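Local coordinates for uncharacterized protein (Legionella pneumophila subsp. pneumophila, PDB 4HFV) that is of unknown molecular function but is a putative effector of the Dot/Icm type IV secretion system, probably delivered into the host cell during infection, at residues A[8-13]-A[71-76]; A[86-91]-A[100-105]. One frame throughout, in Å; residues are numbered along the deposited sequence. Where two conformers were deposited one is given.

Interaction 1 of 2, residues A[8-13]-A[71-76]; sequences AYEKLK and EDKARV
Y9 and A74 bring two helices of this all-alpha fold together at the first turn of helix 9-27, where the small A74 probably allows the close approach. The short segments run in roughly the same direction, with axes 33° apart and 9.4 Å at their closest, yet the CA atoms of Y9 and A74 lie only 4.3 Å from each other. The A74 methyl fits against the start of helix 9-27: its CB meets the Y9 backbone N at 3.8 Å and Y9 CB at 4.1 Å. This is the tight, buried part of the contact. Y9 has its CG anti to the backbone N (chi1 176°), which carries the ring alongside helix 70-90 and its hydroxyl to D64 OD1 in helix 49-64; the phenol is thus clamped between two helices and fixed at its far end by a hydrogen bond.

Toward solvent the same ring is covered by the aliphatic chain of K73, which is partly exposed. K73 bends at chi3 and lays its CE over one face, offset toward the rim and 3.6 Å from Y9 CE2, a CH-pi contact that carries the ammonium group past the ring. Beyond it the packing gives way to loose electrostatics. E10 OE2 and K73 NZ form a long salt bridge of 3.9 Å, and a water set to one side bridges the pair, accepting from K73 NZ at 2.8 Å and donating to E10 OE2 at 3.1 Å.

Interaction 2 of 2, residues A[86-91]-A[100-105]; sequences DQIAAT and SDFYKS
I88 and Y103 form the centre of a helical hairpin in which helix 70-90 hands over, through a loop, to helix 101-109; the short segments run in roughly opposite directions, at a crossing angle of -143° and with axes 10.0 Å apart. The first shell is almost entirely apolar across the interface. I88 divides its branches between two aromatic rings: CG2 lies 4.0 Å from Y103 CD1, while CD1 reaches the edge of the F102 ring, close to its plane, at 4.0 Å from F102 CD2. The I88 and Y103 side chains lie alongside one another, pointing opposite ways, and the I88 chain stands roughly perpendicular to F102. Farther along the phenol, Y103 CE1 rests 3.7 Å from the A89 methyl. A fully extended chi1 of 179° sends the Y103 ring out from its own helix toward helix 70-90.

The second shell holds the helix start that presents these rings. S100 is the N-cap: its OG accepts from Y103 N at 2.9 Å in a fairly straight bond (162°), and it also touches I88 CG2. A bound citrate, probably from the crystallisation liquor, hydrogen-bonds to S100 OG and F102 N at the same helix end. On helix 70-90, the I88 carbonyl O is gripped twice by T91, by its N and by its OG1 at 2.6 Å, the latter in the carbonyl plane on a lone pair.

Farther out, the hairpin rests on two more helices: R49 and Q52 of helix 49-64 pack on I88, R49 also reaches S100 and F102, and S19 and I20 of helix 9-27 cover F102.

In the fold
Helix 70-90 is the shared element: interaction 1 uses its first turns and interaction 2 its last, so the two contacts follow one another along the chain, with centres 20 Å apart and nearest atoms about 7 Å apart, without touching. Helices 9-27 and 49-64 connect them further, since each packs at both sites and together they span the bundle from one contact to the other. Succinate has been seen bound at S169, H173 and R176, on helix 161-188, though not on this chain here; neither contact belongs to that site. The citrate lies by interaction 2, about 3 Å from the side chain of S100, and may mark a pocket.

Interaction 1 of 2, residues A[8-13]-A[71-76]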
ATOM      1  N   ALA A   8     -11.611  -2.445  23.716  1.00 16.59           N
ATOM      2  CA  ALA A   8     -12.941  -2.742  23.161  1.00 15.51           C
ATOM      3  C   ALA A   8     -13.690  -1.468  22.729  1.00 14.09           C
ATOM      4  O   ALA A   8     -13.582  -0.400  23.365  1.00 12.68           O
ATOM      5  CB  ALA A   8     -13.776  -3.603  24.107  1.00 15.61           C
ATOM      6  N   TYR A   9     -14.411  -1.563  21.603  1.00 12.60           N
ATOM      7  CA  TYR A   9     -15.053  -0.381  21.015  1.00 12.53           C
ATOM      8  C   TYR A   9     -16.016   0.382  21.973  1.00 15.75           C
ATOM      9  O   TYR A   9     -15.952   1.622  22.082  1.00 11.17           O
ATOM     10  CB  TYR A   9     -15.812  -0.771  19.740  1.00 13.91           C
ATOM     11  CG  TYR A   9     -16.575   0.375  19.150  1.00  9.65           C
ATOM     12  CD1 TYR A   9     -15.947   1.325  18.393  1.00  8.80           C
ATOM     13  CD2 TYR A   9     -17.939   0.518  19.389  1.00 16.84           C
ATOM     14  CE1 TYR A   9     -16.651   2.406  17.874  1.00 10.94           C
ATOM     15  CE2 TYR A   9     -18.648   1.594  18.881  1.00 13.36           C
ATOM     16  CZ  TYR A   9     -17.996   2.535  18.111  1.00 11.40           C
ATOM     17  OH  TYR A   9     -18.708   3.621  17.583  1.00 14.50           O
ATOM     18  N   GLU A  10     -16.937  -0.312  22.637  1.00 11.55           N
ATOM     19  CA  GLU A  10     -17.914   0.448  23.451  1.00 14.46           C
ATOM     20  C   GLU A  10     -17.225   1.252  24.544  1.00 19.02           C
ATOM     21  O   GLU A  10     -17.570   2.418  24.794  1.00 14.93           O
ATOM     22  CB  GLU A  10     -18.967  -0.448  24.044  1.00 15.47           C
ATOM     23  CG  GLU A  10     -19.923  -1.054  22.998  1.00 24.73           C
ATOM     24  CD  GLU A  10     -20.705   0.007  22.204  1.00 28.41           C
ATOM     25  OE1 GLU A  10     -21.093   1.031  22.800  1.00 24.52           O
ATOM     26  OE2 GLU A  10     -20.941  -0.193  20.982  1.00 28.39           O
ATOM     27  N   LYS A  11     -16.262   0.614  25.199  1.00 17.64           N
ATOM     28  CA  LYS A  11     -15.514   1.231  26.268  1.00 15.59           C
ATOM     29  C   LYS A  11     -14.758   2.449  25.748  1.00 11.83           C
ATOM     30  O   LYS A  11     -14.827   3.544  26.351  1.00 12.43           O
ATOM     31  CB  LYS A  11     -14.546   0.233  26.874  1.00 16.75           C
ATOM     32  CG  LYS A  11     -13.863   0.746  28.119  1.00 27.77           C
ATOM     33  CD  LYS A  11     -12.431   0.338  28.135  1.00 36.82           C
ATOM     34  CE  LYS A  11     -12.056  -0.311  29.440  1.00 43.64           C
ATOM     35  NZ  LYS A  11     -11.426   0.652  30.398  1.00 48.99           N
ATOM     36  N   LEU A  12     -14.088   2.305  24.607  1.00 14.01           N
ATOM     37  CA  LEU A  12     -13.307   3.401  24.043  1.00  8.08           C
ATOM     38  C   LEU A  12     -14.201   4.556  23.624  1.00  9.84           C
ATOM     39  O   LEU A  12     -13.874   5.727  23.848  1.00 11.78           O
ATOM     40  CB  LEU A  12     -12.453   2.899  22.839  1.00 11.95           C
ATOM     41  CG  LEU A  12     -11.550   3.963  22.216  1.00 11.71           C
ATOM     42  CD1 LEU A  12     -10.633   4.656  23.214  1.00  5.40           C
ATOM     43  CD2 LEU A  12     -10.715   3.353  21.070  1.00  8.30           C
ATOM     44  N   LYS A  13     -15.312   4.230  22.972  1.00 10.88           N
ATOM     45  CA  LYS A  13     -16.317   5.205  22.601  1.00 12.23           C
ATOM     46  C   LYS A  13     -16.724   5.991  23.835  1.00 22.11           C
ATOM     47  O   LYS A  13     -16.797   7.209  23.817  1.00 10.39           O
ATOM     48  CB  LYS A  13     -17.543   4.482  22.051  1.00 10.89           C
ATOM     49  CG  LYS A  13     -18.728   5.350  21.874  1.00 12.17           C
ATOM     50  CD  LYS A  13     -19.985   4.599  21.434  1.00 13.63           C
ATOM     51  CE  LYS A  13     -21.166   5.601  21.317  1.00 18.35           C
ATOM     52  NZ  LYS A  13     -22.411   5.051  20.661  1.00 19.35           N
ATOM     53  N   GLU A  71     -14.482  -6.251  16.656  1.00 21.43           N
ATOM     54  CA  GLU A  71     -13.037  -6.060  16.606  1.00 27.00           C
ATOM     55  C   GLU A  71     -12.631  -5.077  15.490  1.00 23.73           C
ATOM     56  O   GLU A  71     -11.685  -4.314  15.649  1.00 18.14           O
ATOM     57  CB  GLU A  71     -12.313  -7.400  16.427  1.00 23.29           C
ATOM     58  CG  GLU A  71     -10.788  -7.235  16.311  1.00 32.58           C
ATOM     59  CD  GLU A  71     -10.045  -8.569  16.205  1.00 47.88           C
ATOM     60  OE1 GLU A  71     -10.370  -9.489  16.981  1.00 49.07           O
ATOM     61  OE2 GLU A  71      -9.147  -8.700  15.333  1.00 49.06           O
ATOM     62  N   ASP A  72     -13.344  -5.106  14.367  0.53 22.43           N
ATOM     63  CA  ASP A  72     -13.062  -4.179  13.269  0.53 21.99           C
ATOM     64  C   ASP A  72     -13.474  -2.753  13.661  0.53 17.35           C
ATOM     65  O   ASP A  72     -12.739  -1.799  13.408  0.53 18.92           O
ATOM     66  CB  ASP A  72     -13.765  -4.657  11.990  0.53 24.47           C
ATOM     67  CG  ASP A  72     -13.642  -3.676  10.826  0.53 25.86           C
ATOM     68  OD1 ASP A  72     -12.667  -2.877  10.755  0.53 22.24           O
ATOM     69  OD2 ASP A  72     -14.540  -3.733   9.957  0.53 33.90           O
ATOM     70  N   LYS A  73     -14.622  -2.615  14.324  1.00 21.16           N
ATOM     71  CA  LYS A  73     -15.017  -1.334  14.912  1.00 25.21           C
ATOM     72  C   LYS A  73     -13.942  -0.837  15.883  1.00 18.23           C
ATOM     73  O   LYS A  73     -13.512   0.321  15.841  1.00 13.95           O
ATOM     74  CB  LYS A  73     -16.355  -1.456  15.649  1.00 20.65           C
ATOM     75  CG  LYS A  73     -17.565  -1.639  14.764  1.00 26.16           C
ATOM     76  CD  LYS A  73     -18.791  -1.968  15.588  1.00 32.17           C
ATOM     77  CE  LYS A  73     -19.366  -0.753  16.256  1.00 31.18           C
ATOM     78  NZ  LYS A  73     -20.485  -1.165  17.182  1.00 31.74           N
ATOM     79  N   ALA A  74     -13.461  -1.721  16.742  1.00 16.14           N
ATOM     80  CA  ALA A  74     -12.431  -1.297  17.697  1.00 14.98           C
ATOM     81  C   ALA A  74     -11.154  -0.858  16.988  1.00 14.22           C
ATOM     82  O   ALA A  74     -10.502   0.173  17.337  1.00 13.09           O
ATOM     83  CB  ALA A  74     -12.156  -2.422  18.720  1.00 16.03           C
ATOM     84  N   ARG A  75     -10.748  -1.634  15.983  1.00 16.82           N
ATOM     85  CA  ARG A  75      -9.512  -1.305  15.268  1.00 19.76           C
ATOM     86  C   ARG A  75      -9.573   0.089  14.656  1.00 16.05           C
ATOM     87  O   ARG A  75      -8.629   0.878  14.790  1.00 12.23           O
ATOM     88  CB  ARG A  75      -9.178  -2.347  14.196  1.00 15.46           C
ATOM     89  CG  ARG A  75      -7.778  -2.089  13.591  1.00 14.97           C
ATOM     90  CD  ARG A  75      -7.231  -3.274  12.767  1.00 21.48           C
ATOM     91  NE  ARG A  75      -7.111  -4.502  13.554  1.00 20.57           N
ATOM     92  CZ  ARG A  75      -7.981  -5.515  13.526  1.00 20.50           C
ATOM     93  NH1 ARG A  75      -7.758  -6.574  14.305  1.00 32.54           N
ATOM     94  NH2 ARG A  75      -9.066  -5.481  12.739  1.00 24.23           N
ATOM     95  N   VAL A  76     -10.696   0.417  14.018  1.00 13.25           N
ATOM     96  CA  VAL A  76     -10.861   1.765  13.500  1.00 12.25           C
ATOM     97  C   VAL A  76     -10.800   2.852  14.562  1.00 13.81           C
ATOM     98  O   VAL A  76     -10.055   3.855  14.402  1.00 13.61           O
ATOM     99  CB  VAL A  76     -12.125   1.917  12.652  1.00 18.35           C
ATOM    100  CG1 VAL A  76     -12.293   3.379  12.187  1.00 18.07           C
ATOM    101  CG2 VAL A  76     -12.050   0.959  11.411  1.00 17.87           C
TER
HETATM  102  O   HOH W   1     -22.140   0.783  18.292  1.00 32.43           O

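Interaction 2 of 2, residues A[86-91]-A[100-105]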
ATOM      1  N   ASP A  86      -1.093  11.275  18.183  1.00 14.39           N
ATOM      2  CA  ASP A  86       0.203  11.544  17.588  1.00 12.28           C
ATOM      3  C   ASP A  86       0.263  12.945  16.939  1.00 15.56           C
ATOM      4  O   ASP A  86       1.275  13.659  16.994  1.00 13.39           O
ATOM      5  CB  ASP A  86       0.480  10.474  16.542  1.00 13.87           C
ATOM      6  CG  ASP A  86       1.906  10.526  16.034  1.00 19.10           C
ATOM      7  OD1 ASP A  86       2.805  10.281  16.836  1.00 20.50           O
ATOM      8  OD2 ASP A  86       2.113  10.807  14.834  1.00 21.84           O
ATOM      9  N   GLN A  87      -0.844  13.333  16.347  1.00  8.64           N
ATOM     10  CA  GLN A  87      -0.972  14.650  15.736  1.00 13.34           C
ATOM     11  C   GLN A  87      -0.787  15.771  16.761  1.00 13.51           C
ATOM     12  O   GLN A  87      -0.142  16.790  16.496  1.00 14.60           O
ATOM     13  CB  GLN A  87      -2.295  14.753  15.013  1.00 15.91           C
ATOM     14  CG  GLN A  87      -2.255  13.982  13.677  1.00 13.57           C
ATOM     15  CD  GLN A  87      -3.498  14.091  12.832  1.00 21.80           C
ATOM     16  OE1 GLN A  87      -4.609  13.924  13.305  1.00 19.97           O
ATOM     17  NE2 GLN A  87      -3.298  14.329  11.520  1.00 32.24           N
ATOM     18  N   ILE A  88      -1.316  15.562  17.953  1.00 13.55           N
ATOM     19  CA  ILE A  88      -1.130  16.518  19.041  1.00 15.99           C
ATOM     20  C   ILE A  88       0.311  16.507  19.540  1.00  7.50           C
ATOM     21  O   ILE A  88       0.890  17.559  19.773  1.00 16.36           O
ATOM     22  CB  ILE A  88      -2.107  16.241  20.180  1.00 11.80           C
ATOM     23  CG1 ILE A  88      -3.541  16.395  19.672  1.00  9.80           C
ATOM     24  CG2 ILE A  88      -1.879  17.207  21.343  1.00  9.23           C
ATOM     25  CD1 ILE A  88      -4.625  16.021  20.724  1.00 12.24           C
ATOM     26  N   ALA A  89       0.893  15.327  19.698  1.00 11.54           N
ATOM     27  CA  ALA A  89       2.285  15.249  20.098  1.00 13.52           C
ATOM     28  C   ALA A  89       3.197  16.023  19.123  1.00 17.40           C
ATOM     29  O   ALA A  89       4.177  16.689  19.547  1.00 16.36           O
ATOM     30  CB  ALA A  89       2.720  13.775  20.261  1.00 12.40           C
ATOM     31  N   ALA A  90       2.878  15.981  17.824  1.00 18.11           N
ATOM     32  CA  ALA A  90       3.719  16.645  16.845  1.00 18.41           C
ATOM     33  C   ALA A  90       3.667  18.164  17.002  1.00 15.89           C
ATOM     34  O   ALA A  90       4.555  18.858  16.514  1.00 19.52           O
ATOM     35  CB  ALA A  90       3.325  16.246  15.394  1.00 19.16           C
ATOM     36  N   THR A  91       2.624  18.687  17.649  1.00 11.66           N
ATOM     37  CA  THR A  91       2.533  20.142  17.831  1.00 13.17           C
ATOM     38  C   THR A  91       3.383  20.622  19.037  1.00 20.19           C
ATOM     39  O   THR A  91       3.453  21.801  19.272  1.00 12.95           O
ATOM     40  CB  THR A  91       1.081  20.646  18.069  1.00 18.17           C
ATOM     41  OG1 THR A  91       0.561  20.143  19.312  1.00 19.48           O
ATOM     42  CG2 THR A  91       0.126  20.278  16.907  1.00 15.18           C
ATOM     43  N   SER A 100      -1.219  18.897  27.364  1.00 13.27           N
ATOM     44  CA  SER A 100      -2.590  18.870  26.828  1.00 13.31           C
ATOM     45  C   SER A 100      -3.393  17.819  27.598  1.00 15.89           C
ATOM     46  O   SER A 100      -3.059  16.623  27.577  1.00 15.46           O
ATOM     47  CB  SER A 100      -2.555  18.532  25.315  1.00 15.43           C
ATOM     48  OG  SER A 100      -3.782  17.959  24.872  1.00 15.53           O
ATOM     49  N   ASP A 101      -4.413  18.261  28.320  1.00 17.17           N
ATOM     50  CA  ASP A 101      -5.317  17.337  29.016  1.00 13.04           C
ATOM     51  C   ASP A 101      -5.987  16.370  28.011  1.00 10.04           C
ATOM     52  O   ASP A 101      -6.262  15.207  28.344  1.00 11.65           O
ATOM     53  CB  ASP A 101      -6.402  18.097  29.815  1.00 16.69           C
ATOM     54  CG  ASP A 101      -5.937  18.559  31.203  1.00 25.42           C
ATOM     55  OD1 ASP A 101      -4.752  18.433  31.543  1.00 28.98           O
ATOM     56  OD2 ASP A 101      -6.808  19.058  31.970  1.00 24.17           O
ATOM     57  N   PHE A 102      -6.301  16.827  26.799  1.00 13.30           N
ATOM     58  CA  PHE A 102      -6.952  15.936  25.819  1.00 14.08           C
ATOM     59  C   PHE A 102      -5.987  14.858  25.364  1.00 14.38           C
ATOM     60  O   PHE A 102      -6.359  13.666  25.229  1.00 12.39           O
ATOM     61  CB  PHE A 102      -7.521  16.721  24.628  1.00 18.86           C
ATOM     62  CG  PHE A 102      -8.482  15.934  23.778  1.00 18.88           C
ATOM     63  CD1 PHE A 102      -9.684  15.456  24.315  1.00 16.84           C
ATOM     64  CD2 PHE A 102      -8.215  15.722  22.428  1.00 12.74           C
ATOM     65  CE1 PHE A 102     -10.599  14.739  23.507  1.00  9.98           C
ATOM     66  CE2 PHE A 102      -9.110  15.015  21.608  1.00 20.32           C
ATOM     67  CZ  PHE A 102     -10.308  14.518  22.141  1.00 10.87           C
ATOM     68  N   TYR A 103      -4.731  15.248  25.177  1.00 13.52           N
ATOM     69  CA  TYR A 103      -3.689  14.290  24.864  1.00 15.81           C
ATOM     70  C   TYR A 103      -3.594  13.239  25.952  1.00 12.22           C
ATOM     71  O   TYR A 103      -3.597  12.033  25.698  1.00 10.83           O
ATOM     72  CB  TYR A 103      -2.335  14.994  24.722  1.00 10.27           C
ATOM     73  CG  TYR A 103      -1.190  14.024  24.411  1.00 16.26           C
ATOM     74  CD1 TYR A 103      -0.865  13.700  23.089  1.00  8.01           C
ATOM     75  CD2 TYR A 103      -0.449  13.436  25.445  1.00 19.10           C
ATOM     76  CE1 TYR A 103       0.194  12.821  22.789  1.00 12.31           C
ATOM     77  CE2 TYR A 103       0.606  12.554  25.164  1.00 12.49           C
ATOM     78  CZ  TYR A 103       0.934  12.261  23.857  1.00 10.83           C
ATOM     79  OH  TYR A 103       1.951  11.395  23.583  1.00 17.79           O
ATOM     80  N   LYS A 104      -3.514  13.698  27.197  1.00 10.61           N
ATOM     81  CA  LYS A 104      -3.469  12.782  28.315  1.00 16.11           C
ATOM     82  C   LYS A 104      -4.637  11.809  28.331  1.00 16.61           C
ATOM     83  O   LYS A 104      -4.457  10.631  28.669  1.00 13.47           O
ATOM     84  CB  LYS A 104      -3.457  13.536  29.627  1.00 12.22           C
ATOM     85  CG  LYS A 104      -2.118  14.052  29.993  1.00 18.59           C
ATOM     86  CD  LYS A 104      -1.988  14.241  31.533  1.00 29.13           C
ATOM     87  CE  LYS A 104      -2.710  15.463  32.042  1.00 30.14           C
ATOM     88  NZ  LYS A 104      -2.445  15.693  33.540  1.00 26.35           N
ATOM     89  N   SER A 105      -5.825  12.322  28.019  1.00 10.17           N
ATOM     90  CA  SER A 105      -7.039  11.523  27.997  1.00 13.40           C
ATOM     91  C   SER A 105      -7.000  10.451  26.901  1.00 10.99           C
ATOM     92  O   SER A 105      -7.493   9.315  27.096  1.00  9.71           O
ATOM     93  CB  SER A 105      -8.277  12.435  27.861  1.00 13.94           C
ATOM     94  OG  SER A 105      -8.608  12.704  26.489  1.00 16.01           O
TER